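Local coordinates for protein Plm1 (Streptomyces sp. HK803, PDB 4HXY) that probably reduces the ketone of a polyketide intermediate with NADPH, as the ketoreductase domain of the first module in phoslactomycin biosynthesis, at residues A276-T288 / W327-N339; V357-M369 / L383-M395. All coordinates share one frame; numbering follows the deposited sequence.

Interaction 1: A276-T288 / W327-N339. With NDP (NADPH dihydro-nicotinamide-adenine-dinucleotide phosphate), chain C.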
loop_
_atom_site.group_PDB
_atom_site.type_symbol
_atom_site.label_atom_id
_atom_site.label_comp_id
_atom_site.label_asym_id
_atom_site.label_seq_id
_atom_site.Cartn_x
_atom_site.Cartn_y
_atom_site.Cartn_z
ATOM N N ALA A 276 11.109 -0.849 7.648
ATOM C CA ALA A 276 10.341 0.227 8.272
ATOM C C ALA A 276 10.772 1.621 7.812
ATOM O O ALA A 276 10.235 2.620 8.302
ATOM C CB ALA A 276 10.405 0.115 9.767
ATOM N N ALA A 277 11.688 1.708 6.854
ATOM C CA ALA A 277 12.054 3.003 6.265
ATOM C C ALA A 277 10.871 3.613 5.528
ATOM O O ALA A 277 10.169 2.941 4.772
ATOM C CB ALA A 277 13.238 2.857 5.311
ATOM N N GLY A 278 10.687 4.913 5.705
ATOM C CA GLY A 278 9.576 5.616 5.094
ATOM C C GLY A 278 9.415 7.009 5.666
ATOM O O GLY A 278 10.021 7.363 6.686
ATOM N N VAL A 279 8.607 7.795 4.976
ATOM C CA VAL A 279 8.258 9.144 5.405
ATOM C C VAL A 279 6.772 9.326 5.214
ATOM O O VAL A 279 6.150 8.611 4.418
ATOM C CB VAL A 279 8.997 10.254 4.625
ATOM C CG1 VAL A 279 10.529 10.076 4.791
ATOM C CG2 VAL A 279 8.621 10.263 3.167
ATOM N N VAL A 280 6.199 10.270 5.943
ATOM C CA VAL A 280 4.774 10.603 5.724
ATOM C C VAL A 280 4.604 12.104 5.684
ATOM O O VAL A 280 5.167 12.825 6.524
ATOM C CB VAL A 280 3.817 9.985 6.769
ATOM C CG1 VAL A 280 4.057 10.529 8.157
ATOM C CG2 VAL A 280 2.360 10.203 6.358
ATOM N N ARG A 281 3.857 12.578 4.688
ATOM C CA ARG A 281 3.555 13.992 4.550
ATOM C C ARG A 281 2.057 14.162 4.335
ATOM O O ARG A 281 1.371 13.233 3.923
ATOM C CB ARG A 281 4.322 14.593 3.370
ATOM C CG ARG A 281 5.851 14.542 3.532
ATOM C CD ARG A 281 6.334 15.433 4.660
ATOM N NE ARG A 281 7.797 15.387 4.788
ATOM C CZ ARG A 281 8.476 14.731 5.728
ATOM N NH1 ARG A 281 7.853 14.061 6.700
ATOM N NH2 ARG A 281 9.808 14.758 5.705
ATOM N N ASP A 282 1.570 15.348 4.658
ATOM C CA ASP A 282 0.158 15.722 4.507
ATOM C C ASP A 282 0.072 16.764 3.391
ATOM O O ASP A 282 0.266 17.954 3.628
ATOM C CB ASP A 282 -0.348 16.288 5.835
ATOM C CG ASP A 282 -1.797 16.758 5.783
ATOM O OD1 ASP A 282 -2.504 16.468 4.800
ATOM O OD2 ASP A 282 -2.227 17.436 6.750
ATOM N N VAL A 283 -0.169 16.293 2.171
ATOM C CA VAL A 283 -0.222 17.133 0.979
ATOM C C VAL A 283 -1.346 16.628 0.074
ATOM O O VAL A 283 -1.320 15.476 -0.358
ATOM C CB VAL A 283 1.122 17.091 0.202
ATOM C CG1 VAL A 283 1.148 18.139 -0.915
ATOM C CG2 VAL A 283 2.294 17.284 1.170
ATOM N N ARG A 284 -2.311 17.491 -0.243
ATOM C CA ARG A 284 -3.394 17.109 -1.152
ATOM C C ARG A 284 -2.855 16.815 -2.540
ATOM O O ARG A 284 -1.806 17.331 -2.930
ATOM C CB ARG A 284 -4.459 18.210 -1.237
ATOM C CG ARG A 284 -5.157 18.578 0.092
ATOM C CD ARG A 284 -5.907 17.446 0.786
ATOM N NE ARG A 284 -5.289 17.082 2.074
ATOM C CZ ARG A 284 -5.884 17.093 3.273
ATOM N NH1 ARG A 284 -7.170 17.415 3.418
ATOM N NH2 ARG A 284 -5.181 16.754 4.354
ATOM N N ILE A 285 -3.594 16.013 -3.302
ATOM C CA ILE A 285 -3.224 15.672 -4.654
ATOM C C ILE A 285 -3.010 16.937 -5.476
ATOM O O ILE A 285 -2.052 17.006 -6.262
ATOM C CB ILE A 285 -4.314 14.786 -5.334
ATOM C CG1 ILE A 285 -4.252 13.370 -4.751
ATOM C CG2 ILE A 285 -4.164 14.782 -6.873
ATOM C CD1 ILE A 285 -5.506 12.536 -5.008
ATOM N N ALA A 286 -3.871 17.929 -5.259
ATOM C CA ALA A 286 -3.790 19.193 -6.002
ATOM C C ALA A 286 -2.466 19.932 -5.797
ATOM O O ALA A 286 -2.076 20.721 -6.664
ATOM C CB ALA A 286 -4.947 20.112 -5.639
ATOM N N GLU A 287 -1.816 19.702 -4.653
ATOM C CA GLU A 287 -0.566 20.347 -4.310
ATOM C C GLU A 287 0.645 19.418 -4.471
ATOM O O GLU A 287 1.762 19.835 -4.182
ATOM C CB GLU A 287 -0.604 20.848 -2.860
ATOM C CG GLU A 287 -1.361 22.165 -2.642
ATOM C CD GLU A 287 -2.814 22.121 -3.023
ATOM O OE1 GLU A 287 -3.188 22.784 -4.021
ATOM O OE2 GLU A 287 -3.597 21.443 -2.320
ATOM N N THR A 288 0.422 18.184 -4.906
ATOM C CA THR A 288 1.500 17.193 -5.067
ATOM C C THR A 288 1.990 17.106 -6.511
ATOM O O THR A 288 1.244 16.694 -7.393
ATOM C CB THR A 288 1.037 15.787 -4.637
ATOM O OG1 THR A 288 0.579 15.814 -3.287
ATOM C CG2 THR A 288 2.199 14.809 -4.706
ATOM N N TRP A 327 -7.355 1.661 2.703
ATOM C CA TRP A 327 -8.563 2.441 2.464
ATOM C C TRP A 327 -8.394 3.914 2.162
ATOM O O TRP A 327 -9.350 4.538 1.683
ATOM C CB TRP A 327 -9.558 2.226 3.594
ATOM C CG TRP A 327 -9.111 2.516 5.002
ATOM C CD1 TRP A 327 -8.803 3.722 5.549
ATOM C CD2 TRP A 327 -9.037 1.558 6.070
ATOM N NE1 TRP A 327 -8.492 3.571 6.878
ATOM C CE2 TRP A 327 -8.646 2.257 7.228
ATOM C CE3 TRP A 327 -9.244 0.178 6.149
ATOM C CZ2 TRP A 327 -8.500 1.627 8.460
ATOM C CZ3 TRP A 327 -9.088 -0.449 7.372
ATOM C CH2 TRP A 327 -8.707 0.276 8.510
ATOM N N GLY A 328 -7.212 4.471 2.429
ATOM C CA GLY A 328 -6.903 5.862 2.095
ATOM C C GLY A 328 -7.193 6.843 3.206
ATOM O O GLY A 328 -7.989 6.580 4.110
ATOM N N ALA A 329 -6.570 8.021 3.100
ATOM C CA ALA A 329 -6.842 9.156 3.985
ATOM C C ALA A 329 -6.523 10.415 3.182
ATOM O O ALA A 329 -5.605 10.430 2.395
ATOM C CB ALA A 329 -5.994 9.114 5.290
ATOM N N ALA A 330 -7.320 11.457 3.356
ATOM C CA ALA A 330 -7.019 12.740 2.725
ATOM C C ALA A 330 -5.608 13.205 3.089
ATOM O O ALA A 330 -5.160 13.057 4.229
ATOM C CB ALA A 330 -8.067 13.809 3.149
ATOM N N GLY A 331 -4.920 13.780 2.109
ATOM C CA GLY A 331 -3.568 14.282 2.312
ATOM C C GLY A 331 -2.475 13.245 2.188
ATOM O O GLY A 331 -1.290 13.586 2.226
ATOM N N GLN A 332 -2.865 11.984 1.980
ATOM C CA GLN A 332 -1.904 10.870 1.970
ATOM C C GLN A 332 -1.695 10.158 0.612
ATOM O O GLN A 332 -1.270 8.996 0.566
ATOM C CB GLN A 332 -2.321 9.868 3.046
ATOM C CG GLN A 332 -2.289 10.481 4.414
ATOM C CD GLN A 332 -2.157 9.486 5.526
ATOM O OE1 GLN A 332 -2.622 8.353 5.428
ATOM N NE2 GLN A 332 -1.498 9.902 6.597
ATOM N N ALA A 333 -1.926 10.851 -0.500
ATOM C CA ALA A 333 -1.768 10.233 -1.825
ATOM C C ALA A 333 -0.463 9.434 -2.007
ATOM O O ALA A 333 -0.507 8.266 -2.400
ATOM C CB ALA A 333 -1.900 11.288 -2.933
ATOM N N GLY A 334 0.683 10.054 -1.725
ATOM C CA GLY A 334 1.971 9.394 -1.890
ATOM C C GLY A 334 2.222 8.313 -0.855
ATOM O O GLY A 334 2.803 7.272 -1.154
ATOM N N TYR A 335 1.784 8.570 0.373
ATOM C CA TYR A 335 1.943 7.606 1.460
ATOM C C TYR A 335 1.097 6.369 1.137
ATOM O O TYR A 335 1.558 5.229 1.188
ATOM C CB TYR A 335 1.505 8.234 2.757
ATOM C CG TYR A 335 1.770 7.413 3.990
ATOM C CD1 TYR A 335 3.044 6.983 4.303
ATOM C CD2 TYR A 335 0.737 7.109 4.858
ATOM C CE1 TYR A 335 3.296 6.246 5.455
ATOM C CE2 TYR A 335 0.960 6.369 5.991
ATOM C CZ TYR A 335 2.249 5.954 6.297
ATOM O OH TYR A 335 2.453 5.238 7.435
ATOM N N ALA A 336 -0.148 6.609 0.766
ATOM C CA ALA A 336 -1.067 5.523 0.406
ATOM C C ALA A 336 -0.535 4.721 -0.780
ATOM O O ALA A 336 -0.583 3.499 -0.793
ATOM C CB ALA A 336 -2.485 6.094 0.078
ATOM N N ALA A 337 -0.036 5.416 -1.793
ATOM C CA ALA A 337 0.466 4.742 -2.981
ATOM C C ALA A 337 1.619 3.811 -2.613
ATOM O O ALA A 337 1.660 2.650 -3.024
ATOM C CB ALA A 337 0.913 5.760 -4.015
ATOM N N GLY A 338 2.542 4.314 -1.816
ATOM C CA GLY A 338 3.718 3.534 -1.443
ATOM C C GLY A 338 3.347 2.309 -0.651
ATOM O O GLY A 338 3.920 1.235 -0.838
ATOM N N ASN A 339 2.388 2.462 0.254
ATOM C CA ASN A 339 1.963 1.340 1.067
ATOM C C ASN A 339 1.246 0.281 0.239
ATOM O O ASN A 339 1.457 -0.914 0.439
ATOM C CB ASN A 339 1.144 1.833 2.261
ATOM C CG ASN A 339 2.010 2.458 3.335
ATOM O OD1 ASN A 339 2.844 1.783 3.919
ATOM N ND2 ASN A 339 1.811 3.750 3.608
HETATM P PA NDP C . 9.879 7.138 11.917
HETATM O O1A NDP C . 10.165 7.216 13.379
HETATM O O2A NDP C . 9.926 8.402 11.112
HETATM O O5B NDP C . 10.871 6.081 11.248
HETATM C C5B NDP C . 11.117 6.115 9.858
HETATM C C4B NDP C . 12.542 5.707 9.624
HETATM O O4B NDP C . 12.821 5.673 8.240
HETATM C C3B NDP C . 13.541 6.673 10.216
HETATM O O3B NDP C . 14.498 5.900 10.967
HETATM C C2B NDP C . 14.203 7.339 9.031
HETATM O O2B NDP C . 15.507 7.656 9.471
HETATM C C1B NDP C . 14.105 6.213 8.006
HETATM N N9A NDP C . 14.269 6.591 6.607
HETATM C C8A NDP C . 13.530 7.493 5.873
HETATM N N7A NDP C . 14.036 7.555 4.622
HETATM C C5A NDP C . 15.084 6.673 4.538
HETATM C C6A NDP C . 15.950 6.308 3.521
HETATM N N6A NDP C . 15.914 6.807 2.289
HETATM N N1A NDP C . 16.930 5.372 3.804
HETATM C C2A NDP C . 17.018 4.786 5.061
HETATM N N3A NDP C . 16.171 5.143 6.078
HETATM C C4A NDP C . 15.217 6.070 5.795
HETATM O O3 NDP C . 8.430 6.489 11.647
HETATM P PN NDP C . 7.757 5.250 12.370
HETATM O O1N NDP C . 6.467 5.733 12.913
HETATM O O2N NDP C . 8.666 4.501 13.260
HETATM O O5D NDP C . 7.287 4.337 11.145
HETATM C C5D NDP C . 8.154 3.422 10.528
HETATM C C4D NDP C . 7.383 2.693 9.441
HETATM O O4D NDP C . 6.146 2.215 9.942
HETATM C C3D NDP C . 7.048 3.596 8.278
HETATM O O3D NDP C . 7.358 2.945 7.083
HETATM C C2D NDP C . 5.552 3.813 8.370
HETATM O O2D NDP C . 4.944 4.048 7.116
HETATM C C1D NDP C . 5.091 2.549 9.064
HETATM N N1N NDP C . 3.868 2.766 9.848
HETATM C C2N NDP C . 3.898 3.493 11.004
HETATM C C3N NDP C . 2.734 3.852 11.686
HETATM C C7N NDP C . 2.775 4.572 12.977
HETATM O O7N NDP C . 1.575 4.668 13.646
HETATM N N7N NDP C . 3.847 5.153 13.494
HETATM C C4N NDP C . 1.457 3.148 11.312
HETATM C C5N NDP C . 1.535 2.366 10.043
HETATM C C6N NDP C . 2.726 2.188 9.379
HETATM P P2B NDP C . 16.477 8.662 8.692
HETATM O O1X NDP C . 17.665 8.822 9.613
HETATM O O2X NDP C . 15.777 10.003 8.433
HETATM O O3X NDP C . 16.850 8.100 7.382
HETATM O O HOH W 1 1.179 11.853 1.181
HETATM O O HOH W 2 -0.345 12.632 6.235
HETATM O O HOH W 3 -3.108 13.509 -1.010
HETATM O O HOH W 4 0.732 13.179 -1.284
#
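At the NADPH site of this short-chain dehydrogenase/reductase fold, V280 packs against Y335, joining the loop after strand 270-275 to the start of helix 333-351. CG2 of V280 points at the ring of Y335, 3.7 Å from its centroid and only 12° off the normal, a CH-pi contact centred on the face. The opposite face is covered by ND2 of N339, one helical turn on, so the phenol is held between methyl and amide. With CG anti to the backbone N (chi1 -173°), Y335 sends its hydroxyl to the nicotinamide ribose, where OH and NDP O2D share a 2.8 Å hydrogen bond. Together with K300, which bonds to both N339 and NADPH, this is consistent with the conserved Tyr, Asn and Lys that polyketide ketoreductases place, with a serine, at their active site, where Y335 is probably the proton-donating tyrosine. The same loop starts with A276, whose O accepts from NDP O3D, and G278, where any CB would collide with that ribose oxygen.

Farther from the cofactor the backbone takes over. V283 N donates to G331 O at 2.9 Å. G331 is the third residue of a type II turn, A329 to Q332, with positive phi; a CB there would also strike D282 and R284. The bent chain of R284 carries its guanidinium over the A330-G331 peptide, one face toward A330 O and G331 N, offset toward the rim, while NH2 reaches the syn lone pair of D282 OD1 in a 2.7 Å salt bridge. At the far end of the loop, I285 CG1 meets A333 CB at 3.6 Å, a small methyl suiting the close approach, with helix 105-120 also packing on both. Water 3 spans V283 O and the first-turn amide A333 N, 3.0 Å from the latter.

Interaction 2: V357-M369 / L383-M395. With NDP (NADPH dihydro-nicotinamide-adenine-dinucleotide phosphate), chain C.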
loop_
_atom_site.group_PDB
_atom_site.type_symbol
_atom_site.label_atom_id
_atom_site.label_comp_id
_atom_site.label_asym_id
_atom_site.label_seq_id
_atom_site.Cartn_x
_atom_site.Cartn_y
_atom_site.Cartn_z
ATOM N N VAL A 357 5.807 -10.997 4.059
ATOM C CA VAL A 357 4.556 -10.485 4.585
ATOM C C VAL A 357 4.589 -8.966 4.643
ATOM O O VAL A 357 5.609 -8.379 5.007
ATOM C CB VAL A 357 4.212 -11.059 5.953
ATOM C CG1 VAL A 357 5.299 -10.722 7.032
ATOM C CG2 VAL A 357 2.755 -10.616 6.370
ATOM N N SER A 358 3.460 -8.357 4.280
ATOM C CA SER A 358 3.268 -6.925 4.436
ATOM C C SER A 358 2.161 -6.716 5.435
ATOM O O SER A 358 1.026 -7.145 5.200
ATOM C CB SER A 358 2.897 -6.285 3.110
ATOM O OG SER A 358 2.795 -4.869 3.233
ATOM N N VAL A 359 2.464 -6.084 6.558
ATOM C CA VAL A 359 1.422 -5.831 7.560
ATOM C C VAL A 359 0.979 -4.388 7.400
ATOM O O VAL A 359 1.799 -3.477 7.549
ATOM C CB VAL A 359 1.920 -6.048 9.005
ATOM C CG1 VAL A 359 0.814 -5.772 10.009
ATOM C CG2 VAL A 359 2.419 -7.487 9.213
ATOM N N ALA A 360 -0.313 -4.197 7.118
ATOM C CA ALA A 360 -0.890 -2.855 6.970
ATOM C C ALA A 360 -1.358 -2.408 8.354
ATOM O O ALA A 360 -2.452 -2.722 8.802
ATOM C CB ALA A 360 -2.009 -2.882 5.959
ATOM N N TRP A 361 -0.477 -1.712 9.055
ATOM C CA TRP A 361 -0.750 -1.244 10.395
ATOM C C TRP A 361 -1.677 -0.012 10.477
ATOM O O TRP A 361 -1.536 0.971 9.720
ATOM C CB TRP A 361 0.554 -0.819 11.042
ATOM C CG TRP A 361 1.572 -1.892 11.166
ATOM C CD1 TRP A 361 2.750 -1.989 10.489
ATOM C CD2 TRP A 361 1.564 -2.954 12.112
ATOM N NE1 TRP A 361 3.449 -3.078 10.920
ATOM C CE2 TRP A 361 2.740 -3.688 11.920
ATOM C CE3 TRP A 361 0.655 -3.375 13.062
ATOM C CZ2 TRP A 361 3.038 -4.828 12.671
ATOM C CZ3 TRP A 361 0.950 -4.478 13.826
ATOM C CH2 TRP A 361 2.128 -5.209 13.615
ATOM N N GLY A 362 -2.574 -0.055 11.450
ATOM C CA GLY A 362 -3.100 1.175 12.026
ATOM C C GLY A 362 -2.060 1.912 12.842
ATOM O O GLY A 362 -0.911 1.490 12.948
ATOM N N PRO A 363 -2.458 3.036 13.448
ATOM C CA PRO A 363 -1.529 3.831 14.209
ATOM C C PRO A 363 -1.000 3.046 15.392
ATOM O O PRO A 363 -1.719 2.219 15.970
ATOM C CB PRO A 363 -2.369 5.027 14.664
ATOM C CG PRO A 363 -3.787 4.558 14.578
ATOM C CD PRO A 363 -3.811 3.620 13.423
ATOM N N TRP A 364 0.266 3.286 15.720
ATOM C CA TRP A 364 0.879 2.761 16.939
ATOM C C TRP A 364 1.034 3.847 17.983
ATOM O O TRP A 364 1.297 5.005 17.667
ATOM C CB TRP A 364 2.303 2.308 16.650
ATOM C CG TRP A 364 2.484 1.017 15.889
ATOM C CD1 TRP A 364 1.842 0.611 14.742
ATOM C CD2 TRP A 364 3.463 0.017 16.178
ATOM N NE1 TRP A 364 2.352 -0.600 14.324
ATOM C CE2 TRP A 364 3.355 -0.980 15.181
ATOM C CE3 TRP A 364 4.406 -0.141 17.191
ATOM C CZ2 TRP A 364 4.149 -2.121 15.183
ATOM C CZ3 TRP A 364 5.225 -1.274 17.172
ATOM C CH2 TRP A 364 5.084 -2.249 16.174
ATOM N N ALA A 365 0.921 3.453 19.236
ATOM C CA ALA A 365 1.295 4.309 20.363
ATOM C C ALA A 365 2.815 4.310 20.475
ATOM O O ALA A 365 3.487 3.478 19.864
ATOM C CB ALA A 365 0.679 3.746 21.647
ATOM N N GLY A 366 3.363 5.236 21.258
ATOM C CA GLY A 366 4.765 5.111 21.725
ATOM C C GLY A 366 5.875 5.738 20.900
ATOM O O GLY A 366 7.061 5.367 21.048
ATOM N N GLY A 367 5.518 6.677 20.030
ATOM C CA GLY A 367 6.518 7.453 19.278
ATOM C C GLY A 367 6.636 7.051 17.824
ATOM O O GLY A 367 6.091 6.032 17.401
ATOM N N GLY A 368 7.357 7.870 17.065
ATOM C CA GLY A 368 7.543 7.655 15.638
ATOM C C GLY A 368 6.906 8.796 14.864
ATOM O O GLY A 368 7.107 9.973 15.191
ATOM N N MET A 369 6.131 8.440 13.839
ATOM C CA MET A 369 5.507 9.420 12.951
ATOM C C MET A 369 4.440 10.257 13.634
ATOM O O MET A 369 4.245 11.428 13.281
ATOM C CB MET A 369 4.863 8.716 11.756
ATOM C CG MET A 369 5.847 8.280 10.741
ATOM S SD MET A 369 5.078 7.306 9.443
ATOM C CE MET A 369 6.462 7.231 8.288
ATOM N N LEU A 383 -9.877 5.538 15.379
ATOM C CA LEU A 383 -8.627 4.799 15.317
ATOM C C LEU A 383 -7.903 5.046 16.627
ATOM O O LEU A 383 -7.623 6.194 16.998
ATOM C CB LEU A 383 -7.793 5.213 14.105
ATOM C CG LEU A 383 -8.459 4.923 12.761
ATOM C CD1 LEU A 383 -7.705 5.652 11.640
ATOM C CD2 LEU A 383 -8.521 3.434 12.464
ATOM N N THR A 384 -7.697 3.979 17.384
ATOM C CA THR A 384 -6.978 4.065 18.636
ATOM C C THR A 384 -5.577 3.521 18.380
ATOM O O THR A 384 -5.430 2.438 17.823
ATOM C CB THR A 384 -7.681 3.262 19.729
ATOM O OG1 THR A 384 -9.024 3.756 19.883
ATOM C CG2 THR A 384 -6.930 3.362 21.066
ATOM N N PRO A 385 -4.552 4.266 18.782
ATOM C CA PRO A 385 -3.198 3.716 18.608
ATOM C C PRO A 385 -3.012 2.373 19.310
ATOM O O PRO A 385 -3.457 2.204 20.456
ATOM C CB PRO A 385 -2.298 4.805 19.193
ATOM C CG PRO A 385 -3.072 6.062 18.969
ATOM C CD PRO A 385 -4.512 5.668 19.224
ATOM N N LEU A 386 -2.359 1.426 18.619
ATOM C CA LEU A 386 -2.098 0.099 19.185
ATOM C C LEU A 386 -1.044 0.267 20.251
ATOM O O LEU A 386 -0.062 0.964 20.029
ATOM C CB LEU A 386 -1.532 -0.830 18.120
ATOM C CG LEU A 386 -2.482 -1.241 17.008
ATOM C CD1 LEU A 386 -1.691 -1.798 15.790
ATOM C CD2 LEU A 386 -3.507 -2.240 17.546
ATOM N N LEU A 387 -1.227 -0.382 21.390
ATOM C CA LEU A 387 -0.164 -0.414 22.393
ATOM C C LEU A 387 0.994 -1.272 21.879
ATOM O O LEU A 387 0.796 -2.226 21.132
ATOM C CB LEU A 387 -0.714 -0.919 23.727
ATOM C CG LEU A 387 -1.923 -0.139 24.250
ATOM C CD1 LEU A 387 -2.252 -0.600 25.662
ATOM C CD2 LEU A 387 -1.651 1.346 24.189
ATOM N N VAL A 388 2.213 -0.890 22.232
ATOM C CA VAL A 388 3.389 -1.532 21.678
ATOM C C VAL A 388 3.434 -3.052 21.919
ATOM O O VAL A 388 3.730 -3.805 21.000
ATOM C CB VAL A 388 4.681 -0.817 22.120
ATOM C CG1 VAL A 388 5.871 -1.640 21.675
ATOM C CG2 VAL A 388 4.731 0.604 21.524
ATOM N N PRO A 389 3.106 -3.523 23.141
ATOM C CA PRO A 389 3.106 -4.978 23.299
ATOM C C PRO A 389 2.127 -5.698 22.363
ATOM O O PRO A 389 2.445 -6.766 21.804
ATOM C CB PRO A 389 2.680 -5.171 24.765
ATOM C CG PRO A 389 3.034 -3.845 25.440
ATOM C CD PRO A 389 2.768 -2.820 24.395
ATOM N N ALA A 390 0.941 -5.118 22.203
ATOM C CA ALA A 390 -0.084 -5.693 21.336
ATOM C C ALA A 390 0.378 -5.694 19.882
ATOM O O ALA A 390 0.140 -6.658 19.141
ATOM C CB ALA A 390 -1.386 -4.924 21.470
ATOM N N ALA A 391 1.008 -4.602 19.455
ATOM C CA ALA A 391 1.470 -4.498 18.082
ATOM C C ALA A 391 2.564 -5.517 17.782
ATOM O O ALA A 391 2.570 -6.186 16.747
ATOM C CB ALA A 391 1.970 -3.085 17.800
ATOM N N LEU A 392 3.512 -5.632 18.705
ATOM C CA LEU A 392 4.613 -6.564 18.511
ATOM C C LEU A 392 4.124 -8.016 18.510
ATOM O O LEU A 392 4.665 -8.865 17.773
ATOM C CB LEU A 392 5.697 -6.327 19.575
ATOM C CG LEU A 392 6.522 -5.054 19.379
ATOM C CD1 LEU A 392 7.384 -4.770 20.626
ATOM C CD2 LEU A 392 7.389 -5.116 18.122
ATOM N N GLN A 393 3.131 -8.329 19.336
ATOM C CA GLN A 393 2.565 -9.672 19.334
ATOM C C GLN A 393 1.890 -9.941 17.996
ATOM O O GLN A 393 2.082 -11.003 17.399
ATOM C CB GLN A 393 1.579 -9.876 20.475
ATOM C CG GLN A 393 0.911 -11.240 20.445
ATOM C CD GLN A 393 1.862 -12.367 20.765
ATOM O OE1 GLN A 393 2.250 -12.556 21.922
ATOM N NE2 GLN A 393 2.238 -13.137 19.744
ATOM N N ALA A 394 1.148 -8.959 17.487
ATOM C CA ALA A 394 0.504 -9.131 16.188
ATOM C C ALA A 394 1.524 -9.270 15.073
ATOM O O ALA A 394 1.312 -10.016 14.127
ATOM C CB ALA A 394 -0.466 -7.957 15.908
ATOM N N MET A 395 2.651 -8.560 15.188
ATOM C CA MET A 395 3.744 -8.717 14.230
ATOM C C MET A 395 4.246 -10.163 14.172
ATOM O O MET A 395 4.386 -10.725 13.097
ATOM C CB MET A 395 4.897 -7.775 14.558
ATOM C CG MET A 395 6.047 -7.893 13.570
ATOM S SD MET A 395 7.499 -6.979 14.120
ATOM C CE MET A 395 8.038 -8.041 15.469
HETATM P PA NDP C . 9.879 7.138 11.917
HETATM O O1A NDP C . 10.165 7.216 13.379
HETATM O O2A NDP C . 9.926 8.402 11.112
HETATM O O5B NDP C . 10.871 6.081 11.248
HETATM C C5B NDP C . 11.117 6.115 9.858
HETATM C C4B NDP C . 12.542 5.707 9.624
HETATM O O4B NDP C . 12.821 5.673 8.240
HETATM C C3B NDP C . 13.541 6.673 10.216
HETATM O O3B NDP C . 14.498 5.900 10.967
HETATM C C2B NDP C . 14.203 7.339 9.031
HETATM O O2B NDP C . 15.507 7.656 9.471
HETATM C C1B NDP C . 14.105 6.213 8.006
HETATM N N9A NDP C . 14.269 6.591 6.607
HETATM C C8A NDP C . 13.530 7.493 5.873
HETATM N N7A NDP C . 14.036 7.555 4.622
HETATM C C5A NDP C . 15.084 6.673 4.538
HETATM C C6A NDP C . 15.950 6.308 3.521
HETATM N N6A NDP C . 15.914 6.807 2.289
HETATM N N1A NDP C . 16.930 5.372 3.804
HETATM C C2A NDP C . 17.018 4.786 5.061
HETATM N N3A NDP C . 16.171 5.143 6.078
HETATM C C4A NDP C . 15.217 6.070 5.795
HETATM O O3 NDP C . 8.430 6.489 11.647
HETATM P PN NDP C . 7.757 5.250 12.370
HETATM O O1N NDP C . 6.467 5.733 12.913
HETATM O O2N NDP C . 8.666 4.501 13.260
HETATM O O5D NDP C . 7.287 4.337 11.145
HETATM C C5D NDP C . 8.154 3.422 10.528
HETATM C C4D NDP C . 7.383 2.693 9.441
HETATM O O4D NDP C . 6.146 2.215 9.942
HETATM C C3D NDP C . 7.048 3.596 8.278
HETATM O O3D NDP C . 7.358 2.945 7.083
HETATM C C2D NDP C . 5.552 3.813 8.370
HETATM O O2D NDP C . 4.944 4.048 7.116
HETATM C C1D NDP C . 5.091 2.549 9.064
HETATM N N1N NDP C . 3.868 2.766 9.848
HETATM C C2N NDP C . 3.898 3.493 11.004
HETATM C C3N NDP C . 2.734 3.852 11.686
HETATM C C7N NDP C . 2.775 4.572 12.977
HETATM O O7N NDP C . 1.575 4.668 13.646
HETATM N N7N NDP C . 3.847 5.153 13.494
HETATM C C4N NDP C . 1.457 3.148 11.312
HETATM C C5N NDP C . 1.535 2.366 10.043
HETATM C C6N NDP C . 2.726 2.188 9.379
HETATM P P2B NDP C . 16.477 8.662 8.692
HETATM O O1X NDP C . 17.665 8.822 9.613
HETATM O O2X NDP C . 15.777 10.003 8.433
HETATM O O3X NDP C . 16.850 8.100 7.382
HETATM O O HOH W 5 -4.558 1.286 15.465
#
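A391 sets its CB over one face of the W364 indole, 3.4 Å from the centroid of the six-membered ring and 7° off its normal, a CH-pi contact that needs a residue as small as alanine. L392 CD2 meets the ring edge at CH2, crossing at about a right angle. W361 sets its edge against the helix at M395 N and A394 CB, with CH2 3.9 Å from M395 CB; separately, CE3 meets L386 CD1 at 3.9 Å, the two side chains crossing at about a right angle. Its two faces carry V359 CG1 and the NE1 of W364. Putting an alanine at W364 would probably open a gap over A391 and L392 and deprive W361 of the group on one of its faces. Farther out, P363 CG packs on L383 CB, and A365 CB on P385 CB. The polar edge is a single backbone bridge: L386 N donates to P363 O and A365 N to L386 O, both 2.8 Å and nearly straight, while water 5 joins P363 O to T384 O. W364 N turns instead to the carboxamide, 2.8 Å from NDP O7N, as expected of the Pro-containing loop that follows this strand in short-chain dehydrogenases and seats the nicotinamide.

Overall arrangement
Both contacts line the NADPH site, with their centres about 18 Å apart. Interaction 1, partly buried, ties a loop to the start of helix 333-351, the helix that precedes strand 357-361 of interaction 2. It grades from aromatic packing at the ribose to a solvent-rich end of waters and a salt bridge. Interaction 2 is largely buried, and its aromatic and aliphatic packing leaves polarity to backbone groups and one bridging water. The two meet at M369, whose SD lies 3.6 Å from V280 CG1. Interaction 1 meets the ribose through a tyrosine hydroxyl and a backbone carbonyl, whereas interaction 2 offers backbone amides to the carboxamide and a pyrophosphate oxygen.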